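Local coordinates for protein mRNA export factor MEX67 (Candida albicans, PDB 1Q40) that probably carries messenger RNA out of the nucleus through the pore complex, using this NTF2-like domain to pair with a partner protein, at residues G66-G71 with I206-S211; S103-P108 with Q147-G152; G140-V145 with K181-T186. One frame throughout, in Å; residues are numbered along the deposited sequence.

Interaction 1 (G66-G71 with I206-S211); sequences GSTDFG and IRPYTS
The ring of Phe-70 presents its edge to the 206-211 backbone and one face to its own loop. At that edge, in the ring plane, lie Arg-207 C and Pro-208 N, the latter 3.7 Å from Phe-70 CZ, while over the face sits Thr-68 CG2, 3.7 Å above the plane and displaced from the ring centre. The loop between strand 44-49 and helix 86-91 is thereby laid against the last part of strand 198-208 and the chain that follows, in an NTF2-like fold, a curved sheet with helices packed against it. Further round the edge, Phe-70 CE2 reaches Ile-206 CG2 at 4.0 Å, the two side chains passing with their tips pointing opposite ways. On the proline side, Phe-70 CZ approaches Pro-208 CD at 3.8 Å, the two side chains crossing at about a right angle. A flat phenyl suits this place because it can enter edge-on beside a strand and still offer a face to the threonine methyl. Val-49 and Lys-181 pack on it as well. Thr-68 is split between two environments: with CG2 anti to the backbone N and OG1 beside it (chi1 -57°), its methyl is given to the ring and its hydroxyl to the other segment. Around Phe-70 the loop bends in an Asx turn, where Asp-69 OD2 accepts from Gly-71 N at 2.9 Å. No direct hydrogen bond joins the segments; a water does so, lying 2.7 Å from Thr-68 OG1 and accepting from Tyr-209 N at 2.9 Å.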
ATOM      1  N   GLY B  66      21.044  -5.154 -13.839  1.00 40.11           N
ATOM      2  CA  GLY B  66      20.947  -5.770 -12.522  1.00 37.86           C
ATOM      3  C   GLY B  66      19.793  -5.228 -11.706  1.00 35.48           C
ATOM      4  O   GLY B  66      18.993  -4.438 -12.204  1.00 35.19           O
ATOM      5  N   SER B  67      19.711  -5.661 -10.451  1.00 33.10           N
ATOM      6  CA  SER B  67      18.662  -5.224  -9.533  1.00 31.04           C
ATOM      7  C   SER B  67      18.777  -3.734  -9.206  1.00 29.68           C
ATOM      8  O   SER B  67      19.833  -3.131  -9.356  1.00 29.33           O
ATOM      9  CB  SER B  67      18.719  -6.031  -8.232  1.00 30.97           C
ATOM     10  OG  SER B  67      18.893  -7.412  -8.489  1.00 32.51           O
ATOM     11  N   THR B  68      17.670  -3.156  -8.747  1.00 28.45           N
ATOM     12  CA  THR B  68      17.613  -1.753  -8.351  1.00 27.46           C
ATOM     13  C   THR B  68      18.501  -1.506  -7.146  1.00 26.39           C
ATOM     14  O   THR B  68      18.443  -2.254  -6.167  1.00 25.16           O
ATOM     15  CB  THR B  68      16.161  -1.383  -7.963  1.00 27.60           C
ATOM     16  OG1 THR B  68      15.267  -1.660  -9.050  1.00 29.59           O
ATOM     17  CG2 THR B  68      16.019   0.112  -7.724  1.00 27.13           C
ATOM     18  N   ASP B  69      19.307  -0.452  -7.213  1.00 25.95           N
ATOM     19  CA  ASP B  69      20.087   0.006  -6.071  1.00 25.82           C
ATOM     20  C   ASP B  69      19.263   0.995  -5.232  1.00 24.90           C
ATOM     21  O   ASP B  69      18.991   2.120  -5.661  1.00 24.93           O
ATOM     22  CB  ASP B  69      21.402   0.636  -6.541  1.00 26.68           C
ATOM     23  CG  ASP B  69      22.399   0.836  -5.410  1.00 28.86           C
ATOM     24  OD1 ASP B  69      23.605   0.487  -5.581  1.00 30.70           O
ATOM     25  OD2 ASP B  69      22.078   1.345  -4.319  1.00 29.00           O
ATOM     26  N   PHE B  70      18.865   0.568  -4.036  1.00 23.70           N
ATOM     27  CA  PHE B  70      18.085   1.409  -3.118  1.00 23.08           C
ATOM     28  C   PHE B  70      18.939   2.155  -2.068  1.00 23.43           C
ATOM     29  O   PHE B  70      18.408   2.577  -1.040  1.00 22.59           O
ATOM     30  CB  PHE B  70      17.041   0.556  -2.394  1.00 22.71           C
ATOM     31  CG  PHE B  70      15.954   0.031  -3.285  1.00 21.86           C
ATOM     32  CD1 PHE B  70      15.972  -1.286  -3.732  1.00 21.14           C
ATOM     33  CD2 PHE B  70      14.894   0.842  -3.649  1.00 19.76           C
ATOM     34  CE1 PHE B  70      14.944  -1.774  -4.545  1.00 22.23           C
ATOM     35  CE2 PHE B  70      13.868   0.372  -4.462  1.00 20.10           C
ATOM     36  CZ  PHE B  70      13.887  -0.942  -4.913  1.00 21.99           C
ATOM     37  N   GLY B  71      20.240   2.311  -2.334  1.00 23.29           N
ATOM     38  CA  GLY B  71      21.189   2.933  -1.414  1.00 23.82           C
ATOM     39  C   GLY B  71      20.820   4.242  -0.726  1.00 23.85           C
ATOM     40  O   GLY B  71      21.141   4.425   0.439  1.00 24.28           O
ATOM     41  N   ILE B 206       8.444   3.011  -1.702  1.00 22.34           N
ATOM     42  CA  ILE B 206       9.393   3.008  -2.820  1.00 21.91           C
ATOM     43  C   ILE B 206       9.681   1.562  -3.218  1.00 21.39           C
ATOM     44  O   ILE B 206       9.956   0.723  -2.358  1.00 20.93           O
ATOM     45  CB  ILE B 206      10.701   3.707  -2.384  1.00 22.39           C
ATOM     46  CG1 ILE B 206      10.427   5.160  -1.953  1.00 22.48           C
ATOM     47  CG2 ILE B 206      11.755   3.657  -3.494  1.00 22.79           C
ATOM     48  CD1 ILE B 206       9.941   6.078  -3.088  1.00 23.91           C
ATOM     49  N   ARG B 207       9.605   1.281  -4.517  1.00 21.71           N
ATOM     50  CA  ARG B 207       9.744  -0.064  -5.067  1.00 21.59           C
ATOM     51  C   ARG B 207      10.358  -0.030  -6.490  1.00 22.56           C
ATOM     52  O   ARG B 207      10.499   1.051  -7.100  1.00 22.81           O
ATOM     53  CB  ARG B 207       8.390  -0.799  -5.042  1.00 21.44           C
ATOM     54  CG  ARG B 207       7.233  -0.038  -5.678  1.00 21.85           C
ATOM     55  CD  ARG B 207       5.884  -0.720  -5.549  1.00 22.61           C
ATOM     56  NE  ARG B 207       4.798   0.096  -6.082  1.00 23.41           N
ATOM     57  CZ  ARG B 207       4.375   0.062  -7.343  1.00 26.46           C
ATOM     58  NH1 ARG B 207       3.375   0.849  -7.718  1.00 27.77           N
ATOM     59  NH2 ARG B 207       4.949  -0.739  -8.238  1.00 26.68           N
ATOM     60  N   PRO B 208      10.786  -1.187  -6.999  1.00 22.86           N
ATOM     61  CA  PRO B 208      11.406  -1.226  -8.327  1.00 23.82           C
ATOM     62  C   PRO B 208      10.467  -0.671  -9.403  1.00 25.24           C
ATOM     63  O   PRO B 208       9.247  -0.864  -9.353  1.00 25.66           O
ATOM     64  CB  PRO B 208      11.695  -2.711  -8.541  1.00 23.69           C
ATOM     65  CG  PRO B 208      11.808  -3.274  -7.147  1.00 23.30           C
ATOM     66  CD  PRO B 208      10.766  -2.522  -6.369  1.00 22.20           C
ATOM     67  N   TYR B 209      11.045   0.063 -10.337  1.00 26.50           N
ATOM     68  CA  TYR B 209      10.307   0.600 -11.468  1.00 28.16           C
ATOM     69  C   TYR B 209       9.703  -0.525 -12.285  1.00 29.62           C
ATOM     70  O   TYR B 209      10.366  -1.540 -12.554  1.00 29.39           O
ATOM     71  CB  TYR B 209      11.239   1.408 -12.358  1.00 28.68           C
ATOM     72  CG  TYR B 209      10.598   1.877 -13.639  1.00 30.52           C
ATOM     73  CD1 TYR B 209       9.463   2.683 -13.616  1.00 31.38           C
ATOM     74  CD2 TYR B 209      11.120   1.502 -14.876  1.00 33.32           C
ATOM     75  CE1 TYR B 209       8.871   3.118 -14.797  1.00 34.51           C
ATOM     76  CE2 TYR B 209      10.538   1.934 -16.067  1.00 35.66           C
ATOM     77  CZ  TYR B 209       9.412   2.740 -16.017  1.00 36.37           C
ATOM     78  OH  TYR B 209       8.832   3.178 -17.185  1.00 39.05           O
ATOM     79  N   THR B 210       8.434  -0.352 -12.646  1.00 30.94           N
ATOM     80  CA  THR B 210       7.775  -1.247 -13.563  1.00 32.79           C
ATOM     81  C   THR B 210       7.180  -0.424 -14.697  1.00 34.77           C
ATOM     82  O   THR B 210       6.346   0.455 -14.473  1.00 34.54           O
ATOM     83  CB  THR B 210       6.721  -2.135 -12.857  1.00 32.72           C
ATOM     84  OG1 THR B 210       6.249  -3.116 -13.784  1.00 33.47           O
ATOM     85  CG2 THR B 210       5.466  -1.354 -12.425  1.00 32.75           C
ATOM     86  N   SER B 211       7.657  -0.701 -15.910  1.00 36.56           N
ATOM     87  CA  SER B 211       7.170  -0.026 -17.114  1.00 39.05           C
ATOM     88  C   SER B 211       5.839  -0.612 -17.574  1.00 40.36           C
ATOM     89  O   SER B 211       5.164  -0.035 -18.423  1.00 41.36           O
ATOM     90  CB  SER B 211       8.211  -0.103 -18.233  1.00 39.76           C
ATOM     91  OG  SER B 211       8.509  -1.446 -18.576  1.00 40.78           O
TER
HETATM   92  O   HOH W   1      13.933   0.164 -10.496  1.00 31.84           O

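Interaction 2 (S103-P108 with Q147-G152); sequences SFQQLP and QPEVDG
Gln-105 O is the polar atom on which the 147-152 loop closes. Val-150 N donates to it at 3.0 Å in a fairly straight bond (167° at the hydrogen), coming from above the carbonyl plane, and Pro-148 CB rests 3.4 Å from the same oxygen. Glu-149 N is also near but badly angled for it; this N-H is used instead by a water that bridges to Leu-107 O. A second water, donating to Gln-106 O and accepting from Gly-152 N, closes the far end of the contact in the same way. The carbonyls involved come from around the C-terminal end of helix 96-105 and the residues that follow, so within the NTF2-like fold the loop after strand 134-146 is fastened where this helix gives way to strand 109-111. Pro-148 suits its place as a compact apolar block: it has no N-H to satisfy, and its ring lies side by side with its neighbour's, Pro-148 CD being 4.2 Å from Pro-108 CG. On the more open side, Gln-105 NE2 makes a weak bond to Glu-149 OE1 at 3.2 Å, the amide and carboxylate planes turned 82° apart; Glu-149 CG, anti to its N (chi1 174°), starts the extended chain that carries the carboxylate there. Val-150 CG2 packs on Gln-105 CB at 3.8 Å, and CG1 faces the aliphatic part of Gln-106. Gln-106 OE1 accepts from Asn-76 ND2 and passes 3.4 Å from Gly-152 CA, where glycine lets the chain come this close.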
ATOM      1  N   SER B 103      13.525  14.673   6.603  1.00 29.40           N
ATOM      2  CA  SER B 103      13.325  13.440   5.836  1.00 28.36           C
ATOM      3  C   SER B 103      13.230  13.737   4.340  1.00 27.38           C
ATOM      4  O   SER B 103      13.799  13.018   3.530  1.00 26.75           O
ATOM      5  CB  SER B 103      12.061  12.695   6.267  1.00 28.31           C
ATOM      6  OG  SER B 103      12.173  12.251   7.594  1.00 29.62           O
ATOM      7  N   PHE B 104      12.504  14.793   3.992  1.00 27.70           N
ATOM      8  CA  PHE B 104      12.321  15.190   2.597  1.00 27.46           C
ATOM      9  C   PHE B 104      13.654  15.554   1.939  1.00 27.31           C
ATOM     10  O   PHE B 104      13.852  15.276   0.759  1.00 27.63           O
ATOM     11  CB  PHE B 104      11.358  16.381   2.475  1.00 28.31           C
ATOM     12  CG  PHE B 104       9.888  16.068   2.761  1.00 28.44           C
ATOM     13  CD1 PHE B 104       9.427  14.772   3.005  1.00 28.22           C
ATOM     14  CD2 PHE B 104       8.962  17.112   2.795  1.00 28.85           C
ATOM     15  CE1 PHE B 104       8.064  14.532   3.265  1.00 28.24           C
ATOM     16  CE2 PHE B 104       7.610  16.873   3.053  1.00 30.24           C
ATOM     17  CZ  PHE B 104       7.159  15.574   3.288  1.00 28.09           C
ATOM     18  N   GLN B 105      14.562  16.173   2.692  1.00 27.59           N
ATOM     19  CA  GLN B 105      15.882  16.552   2.169  1.00 27.76           C
ATOM     20  C   GLN B 105      16.770  15.355   1.845  1.00 27.16           C
ATOM     21  O   GLN B 105      17.710  15.486   1.069  1.00 27.57           O
ATOM     22  CB  GLN B 105      16.637  17.433   3.171  1.00 28.33           C
ATOM     23  CG  GLN B 105      16.044  18.796   3.405  1.00 28.95           C
ATOM     24  CD  GLN B 105      16.878  19.623   4.369  1.00 31.14           C
ATOM     25  OE1 GLN B 105      16.988  19.285   5.551  1.00 31.88           O
ATOM     26  NE2 GLN B 105      17.483  20.700   3.864  1.00 30.72           N
ATOM     27  N   GLN B 106      16.486  14.206   2.462  1.00 26.90           N
ATOM     28  CA  GLN B 106      17.271  12.984   2.278  1.00 26.82           C
ATOM     29  C   GLN B 106      16.727  12.033   1.208  1.00 26.08           C
ATOM     30  O   GLN B 106      17.258  10.940   1.009  1.00 26.23           O
ATOM     31  CB  GLN B 106      17.377  12.231   3.604  1.00 27.02           C
ATOM     32  CG  GLN B 106      18.089  13.010   4.703  1.00 29.42           C
ATOM     33  CD  GLN B 106      17.999  12.305   6.036  1.00 31.84           C
ATOM     34  OE1 GLN B 106      18.581  11.237   6.218  1.00 34.40           O
ATOM     35  NE2 GLN B 106      17.241  12.872   6.951  1.00 34.87           N
ATOM     36  N   LEU B 107      15.669  12.440   0.526  1.00 26.12           N
ATOM     37  CA  LEU B 107      15.134  11.678  -0.590  1.00 25.58           C
ATOM     38  C   LEU B 107      15.683  12.279  -1.903  1.00 25.80           C
ATOM     39  O   LEU B 107      15.744  13.504  -2.052  1.00 25.41           O
ATOM     40  CB  LEU B 107      13.603  11.696  -0.564  1.00 25.67           C
ATOM     41  CG  LEU B 107      12.970  10.905   0.599  1.00 25.58           C
ATOM     42  CD1 LEU B 107      11.504  11.242   0.768  1.00 26.73           C
ATOM     43  CD2 LEU B 107      13.139   9.420   0.406  1.00 25.01           C
ATOM     44  N   PRO B 108      16.117  11.435  -2.837  1.00 25.41           N
ATOM     45  CA  PRO B 108      16.591  11.941  -4.135  1.00 26.22           C
ATOM     46  C   PRO B 108      15.589  12.908  -4.792  1.00 27.20           C
ATOM     47  O   PRO B 108      14.366  12.776  -4.632  1.00 26.96           O
ATOM     48  CB  PRO B 108      16.780  10.666  -4.957  1.00 25.87           C
ATOM     49  CG  PRO B 108      17.102   9.603  -3.927  1.00 25.01           C
ATOM     50  CD  PRO B 108      16.260   9.969  -2.731  1.00 24.99           C
ATOM     51  N   GLN B 147      21.054  13.686  -6.721  1.00 30.70           N
ATOM     52  CA  GLN B 147      21.263  13.152  -5.374  1.00 30.41           C
ATOM     53  C   GLN B 147      20.429  13.983  -4.404  1.00 30.07           C
ATOM     54  O   GLN B 147      20.095  15.125  -4.713  1.00 30.45           O
ATOM     55  CB  GLN B 147      22.764  13.210  -4.996  1.00 30.67           C
ATOM     56  CG  GLN B 147      23.318  14.624  -4.794  1.00 32.59           C
ATOM     57  CD  GLN B 147      24.851  14.697  -4.637  1.00 35.69           C
ATOM     58  OE1 GLN B 147      25.591  13.927  -5.253  1.00 37.80           O
ATOM     59  NE2 GLN B 147      25.317  15.649  -3.828  1.00 35.95           N
ATOM     60  N   PRO B 148      20.084  13.436  -3.243  1.00 29.39           N
ATOM     61  CA  PRO B 148      19.386  14.230  -2.227  1.00 29.55           C
ATOM     62  C   PRO B 148      20.241  15.401  -1.726  1.00 29.70           C
ATOM     63  O   PRO B 148      21.469  15.357  -1.779  1.00 28.83           O
ATOM     64  CB  PRO B 148      19.104  13.220  -1.100  1.00 28.84           C
ATOM     65  CG  PRO B 148      20.000  12.101  -1.340  1.00 29.55           C
ATOM     66  CD  PRO B 148      20.299  12.047  -2.807  1.00 29.09           C
ATOM     67  N   GLU B 149      19.582  16.448  -1.258  1.00 30.68           N
ATOM     68  CA  GLU B 149      20.274  17.579  -0.655  1.00 31.74           C
ATOM     69  C   GLU B 149      21.181  17.121   0.489  1.00 32.15           C
ATOM     70  O   GLU B 149      22.333  17.557   0.594  1.00 31.85           O
ATOM     71  CB  GLU B 149      19.274  18.620  -0.159  1.00 32.42           C
ATOM     72  CG  GLU B 149      19.913  19.774   0.605  1.00 33.58           C
ATOM     73  CD  GLU B 149      18.954  20.919   0.863  1.00 35.28           C
ATOM     74  OE1 GLU B 149      17.735  20.738   0.663  1.00 35.99           O
ATOM     75  OE2 GLU B 149      19.423  22.000   1.275  1.00 35.40           O
ATOM     76  N   VAL B 150      20.653  16.216   1.311  1.00 32.54           N
ATOM     77  CA  VAL B 150      21.339  15.674   2.481  1.00 33.18           C
ATOM     78  C   VAL B 150      21.496  14.165   2.299  1.00 33.63           C
ATOM     79  O   VAL B 150      20.514  13.457   2.083  1.00 32.67           O
ATOM     80  CB  VAL B 150      20.527  15.952   3.765  1.00 33.46           C
ATOM     81  CG1 VAL B 150      21.193  15.318   5.009  1.00 34.28           C
ATOM     82  CG2 VAL B 150      20.346  17.447   3.965  1.00 34.26           C
ATOM     83  N   ASP B 151      22.727  13.670   2.388  1.00 34.82           N
ATOM     84  CA  ASP B 151      22.999  12.247   2.146  1.00 35.60           C
ATOM     85  C   ASP B 151      22.669  11.443   3.395  1.00 36.23           C
ATOM     86  O   ASP B 151      23.391  11.515   4.379  1.00 37.09           O
ATOM     87  CB  ASP B 151      24.468  12.039   1.760  1.00 35.95           C
ATOM     88  CG  ASP B 151      24.734  10.670   1.124  1.00 36.67           C
ATOM     89  OD1 ASP B 151      24.037   9.670   1.449  1.00 34.63           O
ATOM     90  OD2 ASP B 151      25.638  10.516   0.267  1.00 38.28           O
ATOM     91  N   GLY B 152      21.569  10.699   3.360  1.00 36.56           N
ATOM     92  CA  GLY B 152      21.167   9.866   4.486  1.00 37.40           C
ATOM     93  C   GLY B 152      21.414   8.380   4.279  1.00 37.74           C
ATOM     94  O   GLY B 152      20.717   7.567   4.868  1.00 37.85           O
TER
HETATM   95  O   HOH W   2      19.526   9.672   1.443  1.00 22.88           O
HETATM   96  O   HOH W   3      16.597  16.301  -1.677  1.00 24.42           O

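Interaction 3 (G140-V145 with K181-T186); sequences GSFDEV and KSFDRT
Lys-181 runs from Phe-142 to Glu-144, and each of its carbons finds a use. CB lies 3.7 Å from Phe-142 CZ, apolar against aromatic. CG is still near that ring but already 3.4 Å from Glu-144 OE2; CD and CE then curve round the same oxygen, and NZ reaches it at 2.8 Å in a salt bridge. Bends at chi2 (-75°) and again at chi4 coil the chain in this way, and NZ meets OE2 from above the carboxylate plane. A long, flexible base suits a buried site where the charge must turn back on a carboxylate two residues along the neighbouring strand from Phe-142. Second partners hold both groups: Ser-179 OG for NZ, and Tyr-73 OH and Ser-179 N for the glutamate. Beneath these side chains the backbones pair in antiparallel fashion. Phe-142 N donates to Lys-181 O at 3.0 Å, and Lys-181 N returns a bond to Phe-142 O; Gly-140 and Phe-183 exchange another such pair, Phe-183 N to Gly-140 O measuring 2.9 Å. With no side chain at Gly-140, the Phe-183 ring packs directly over the strand's backbone, Gly-140 N standing over one ring face. Phe-142 and Phe-183 touch obliquely on the same side of the sheet, CD2 to CD2 3.6 Å, with planes at 38°. Ser-141 and Ser-182, small and polar, form the non-hydrogen-bonded pair on the other side. The short segments run 130° apart, a strongly twisted pairing that fits the strongly curved, mostly antiparallel sheet of the NTF2-like fold.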
ATOM      1  N   GLY B 140       2.358   5.325  -9.075  1.00 28.29           N
ATOM      2  CA  GLY B 140       3.023   5.669 -10.318  1.00 28.82           C
ATOM      3  C   GLY B 140       4.517   5.434 -10.317  1.00 28.48           C
ATOM      4  O   GLY B 140       5.011   4.515  -9.659  1.00 27.29           O
ATOM      5  N   SER B 141       5.225   6.276 -11.064  1.00 29.09           N
ATOM      6  CA  SER B 141       6.687   6.237 -11.134  1.00 29.42           C
ATOM      7  C   SER B 141       7.300   7.637 -11.233  1.00 29.33           C
ATOM      8  O   SER B 141       6.601   8.617 -11.479  1.00 30.03           O
ATOM      9  CB  SER B 141       7.134   5.380 -12.326  1.00 29.46           C
ATOM     10  OG  SER B 141       6.627   5.912 -13.551  1.00 33.41           O
ATOM     11  N   PHE B 142       8.605   7.725 -10.995  1.00 29.07           N
ATOM     12  CA  PHE B 142       9.345   8.975 -11.166  1.00 29.30           C
ATOM     13  C   PHE B 142      10.761   8.729 -11.676  1.00 29.86           C
ATOM     14  O   PHE B 142      11.271   7.604 -11.624  1.00 28.84           O
ATOM     15  CB  PHE B 142       9.367   9.818  -9.872  1.00 28.90           C
ATOM     16  CG  PHE B 142       9.960   9.112  -8.662  1.00 26.91           C
ATOM     17  CD1 PHE B 142      11.338   8.949  -8.523  1.00 27.11           C
ATOM     18  CD2 PHE B 142       9.143   8.639  -7.658  1.00 26.36           C
ATOM     19  CE1 PHE B 142      11.881   8.295  -7.402  1.00 25.00           C
ATOM     20  CE2 PHE B 142       9.683   7.986  -6.535  1.00 24.06           C
ATOM     21  CZ  PHE B 142      11.043   7.826  -6.413  1.00 23.87           C
ATOM     22  N   ASP B 143      11.372   9.786 -12.207  1.00 31.02           N
ATOM     23  CA  ASP B 143      12.790   9.811 -12.522  1.00 31.95           C
ATOM     24  C   ASP B 143      13.519  10.472 -11.367  1.00 31.20           C
ATOM     25  O   ASP B 143      12.998  11.389 -10.743  1.00 31.44           O
ATOM     26  CB  ASP B 143      13.046  10.627 -13.784  1.00 33.80           C
ATOM     27  CG  ASP B 143      12.487   9.973 -15.010  1.00 37.79           C
ATOM     28  OD1 ASP B 143      13.193   9.114 -15.579  1.00 42.47           O
ATOM     29  OD2 ASP B 143      11.354  10.241 -15.475  1.00 43.78           O
ATOM     30  N   GLU B 144      14.719   9.997 -11.073  1.00 30.78           N
ATOM     31  CA  GLU B 144      15.588  10.678 -10.132  1.00 30.74           C
ATOM     32  C   GLU B 144      16.520  11.545 -10.951  1.00 31.76           C
ATOM     33  O   GLU B 144      17.204  11.042 -11.831  1.00 32.46           O
ATOM     34  CB  GLU B 144      16.367   9.675  -9.294  1.00 29.83           C
ATOM     35  CG  GLU B 144      15.479   8.875  -8.360  1.00 29.13           C
ATOM     36  CD  GLU B 144      16.224   7.762  -7.641  1.00 28.93           C
ATOM     37  OE1 GLU B 144      17.402   7.522  -7.972  1.00 29.38           O
ATOM     38  OE2 GLU B 144      15.625   7.110  -6.754  1.00 27.02           O
ATOM     39  N   VAL B 145      16.525  12.847 -10.674  1.00 32.80           N
ATOM     40  CA  VAL B 145      17.315  13.816 -11.444  1.00 33.54           C
ATOM     41  C   VAL B 145      18.581  14.299 -10.728  1.00 33.21           C
ATOM     42  O   VAL B 145      19.472  14.863 -11.355  1.00 33.52           O
ATOM     43  CB  VAL B 145      16.462  15.033 -11.863  1.00 34.72           C
ATOM     44  CG1 VAL B 145      15.318  14.595 -12.771  1.00 35.95           C
ATOM     45  CG2 VAL B 145      15.914  15.786 -10.653  1.00 35.92           C
ATOM     46  N   LYS B 181      12.121   4.900 -10.155  1.00 27.99           N
ATOM     47  CA  LYS B 181      11.476   4.039  -9.165  1.00 26.78           C
ATOM     48  C   LYS B 181       9.958   4.076  -9.373  1.00 26.42           C
ATOM     49  O   LYS B 181       9.426   5.032  -9.907  1.00 25.93           O
ATOM     50  CB  LYS B 181      11.796   4.508  -7.745  1.00 26.28           C
ATOM     51  CG  LYS B 181      13.285   4.684  -7.425  1.00 26.67           C
ATOM     52  CD  LYS B 181      13.989   3.358  -7.224  1.00 25.90           C
ATOM     53  CE  LYS B 181      15.362   3.554  -6.581  1.00 25.50           C
ATOM     54  NZ  LYS B 181      16.229   4.469  -7.377  1.00 27.84           N
ATOM     55  N   SER B 182       9.267   3.022  -8.962  1.00 25.63           N
ATOM     56  CA  SER B 182       7.812   3.088  -8.846  1.00 25.67           C
ATOM     57  C   SER B 182       7.488   3.344  -7.385  1.00 24.98           C
ATOM     58  O   SER B 182       8.350   3.198  -6.512  1.00 24.78           O
ATOM     59  CB  SER B 182       7.144   1.819  -9.365  1.00 25.92           C
ATOM     60  OG  SER B 182       7.177   1.803 -10.780  1.00 26.34           O
ATOM     61  N   PHE B 183       6.264   3.781  -7.126  1.00 25.27           N
ATOM     62  CA  PHE B 183       5.872   4.176  -5.782  1.00 24.74           C
ATOM     63  C   PHE B 183       4.363   4.245  -5.593  1.00 25.43           C
ATOM     64  O   PHE B 183       3.582   4.307  -6.555  1.00 24.69           O
ATOM     65  CB  PHE B 183       6.451   5.561  -5.458  1.00 25.02           C
ATOM     66  CG  PHE B 183       5.678   6.688  -6.082  1.00 24.91           C
ATOM     67  CD1 PHE B 183       4.659   7.325  -5.372  1.00 25.41           C
ATOM     68  CD2 PHE B 183       5.937   7.081  -7.384  1.00 25.97           C
ATOM     69  CE1 PHE B 183       3.910   8.345  -5.954  1.00 26.90           C
ATOM     70  CE2 PHE B 183       5.199   8.118  -7.984  1.00 26.89           C
ATOM     71  CZ  PHE B 183       4.191   8.754  -7.268  1.00 27.33           C
ATOM     72  N   ASP B 184       3.987   4.257  -4.314  1.00 25.73           N
ATOM     73  CA  ASP B 184       2.639   4.550  -3.857  1.00 26.34           C
ATOM     74  C   ASP B 184       2.743   5.518  -2.683  1.00 26.05           C
ATOM     75  O   ASP B 184       3.615   5.376  -1.841  1.00 25.48           O
ATOM     76  CB  ASP B 184       1.946   3.268  -3.419  1.00 26.57           C
ATOM     77  CG  ASP B 184       2.228   2.099  -4.360  1.00 28.26           C
ATOM     78  OD1 ASP B 184       1.438   1.910  -5.328  1.00 28.47           O
ATOM     79  OD2 ASP B 184       3.217   1.331  -4.197  1.00 28.97           O
ATOM     80  N   ARG B 185       1.851   6.496  -2.623  1.00 26.34           N
ATOM     81  CA  ARG B 185       1.882   7.487  -1.572  1.00 26.40           C
ATOM     82  C   ARG B 185       0.466   7.796  -1.088  1.00 27.19           C
ATOM     83  O   ARG B 185      -0.411   8.093  -1.895  1.00 28.13           O
ATOM     84  CB  ARG B 185       2.545   8.761  -2.080  1.00 26.75           C
ATOM     85  CG  ARG B 185       2.992   9.695  -0.969  1.00 27.59           C
ATOM     86  CD  ARG B 185       3.916  10.817  -1.439  1.00 27.73           C
ATOM     87  NE  ARG B 185       4.417  11.570  -0.297  1.00 29.26           N
ATOM     88  CZ  ARG B 185       5.413  12.445  -0.336  1.00 29.26           C
ATOM     89  NH1 ARG B 185       5.768  13.076   0.773  1.00 31.21           N
ATOM     90  NH2 ARG B 185       6.059  12.692  -1.458  1.00 29.46           N
ATOM     91  N   THR B 186       0.276   7.752   0.227  1.00 27.25           N
ATOM     92  CA  THR B 186      -1.021   7.946   0.874  1.00 28.41           C
ATOM     93  C   THR B 186      -0.984   9.164   1.790  1.00 29.01           C
ATOM     94  O   THR B 186      -0.124   9.269   2.659  1.00 27.10           O
ATOM     95  CB  THR B 186      -1.390   6.687   1.689  1.00 27.83           C
ATOM     96  OG1 THR B 186      -1.578   5.586   0.802  1.00 29.00           O
ATOM     97  CG2 THR B 186      -2.750   6.829   2.379  1.00 29.66           C
TER

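Overall arrangement
Interactions 1 and 3 share one sheet: strands 181-190 and 198-208 are neighbours, and the contacts, centred about 10 Å apart, meet, among other contacts, through the salt bridge from Arg-207 NE to Asp-184 OD2, 2.8 Å long. Both acid and base also lie near the partner protein chain. Interaction 2 is centred about 17 Å from the centre of interaction 1 and about 15 Å from that of interaction 3. It does not touch the former, but packs on the latter where Pro-108 CB comes 4.0 Å from Glu-144 CD. Along the chain, interactions 2 and 3 cross, and both are nested inside the loop closed by interaction 1. A bound glycerol, probably from the crystallisation liquor, lies about 6 Å from the Phe-70 side chain.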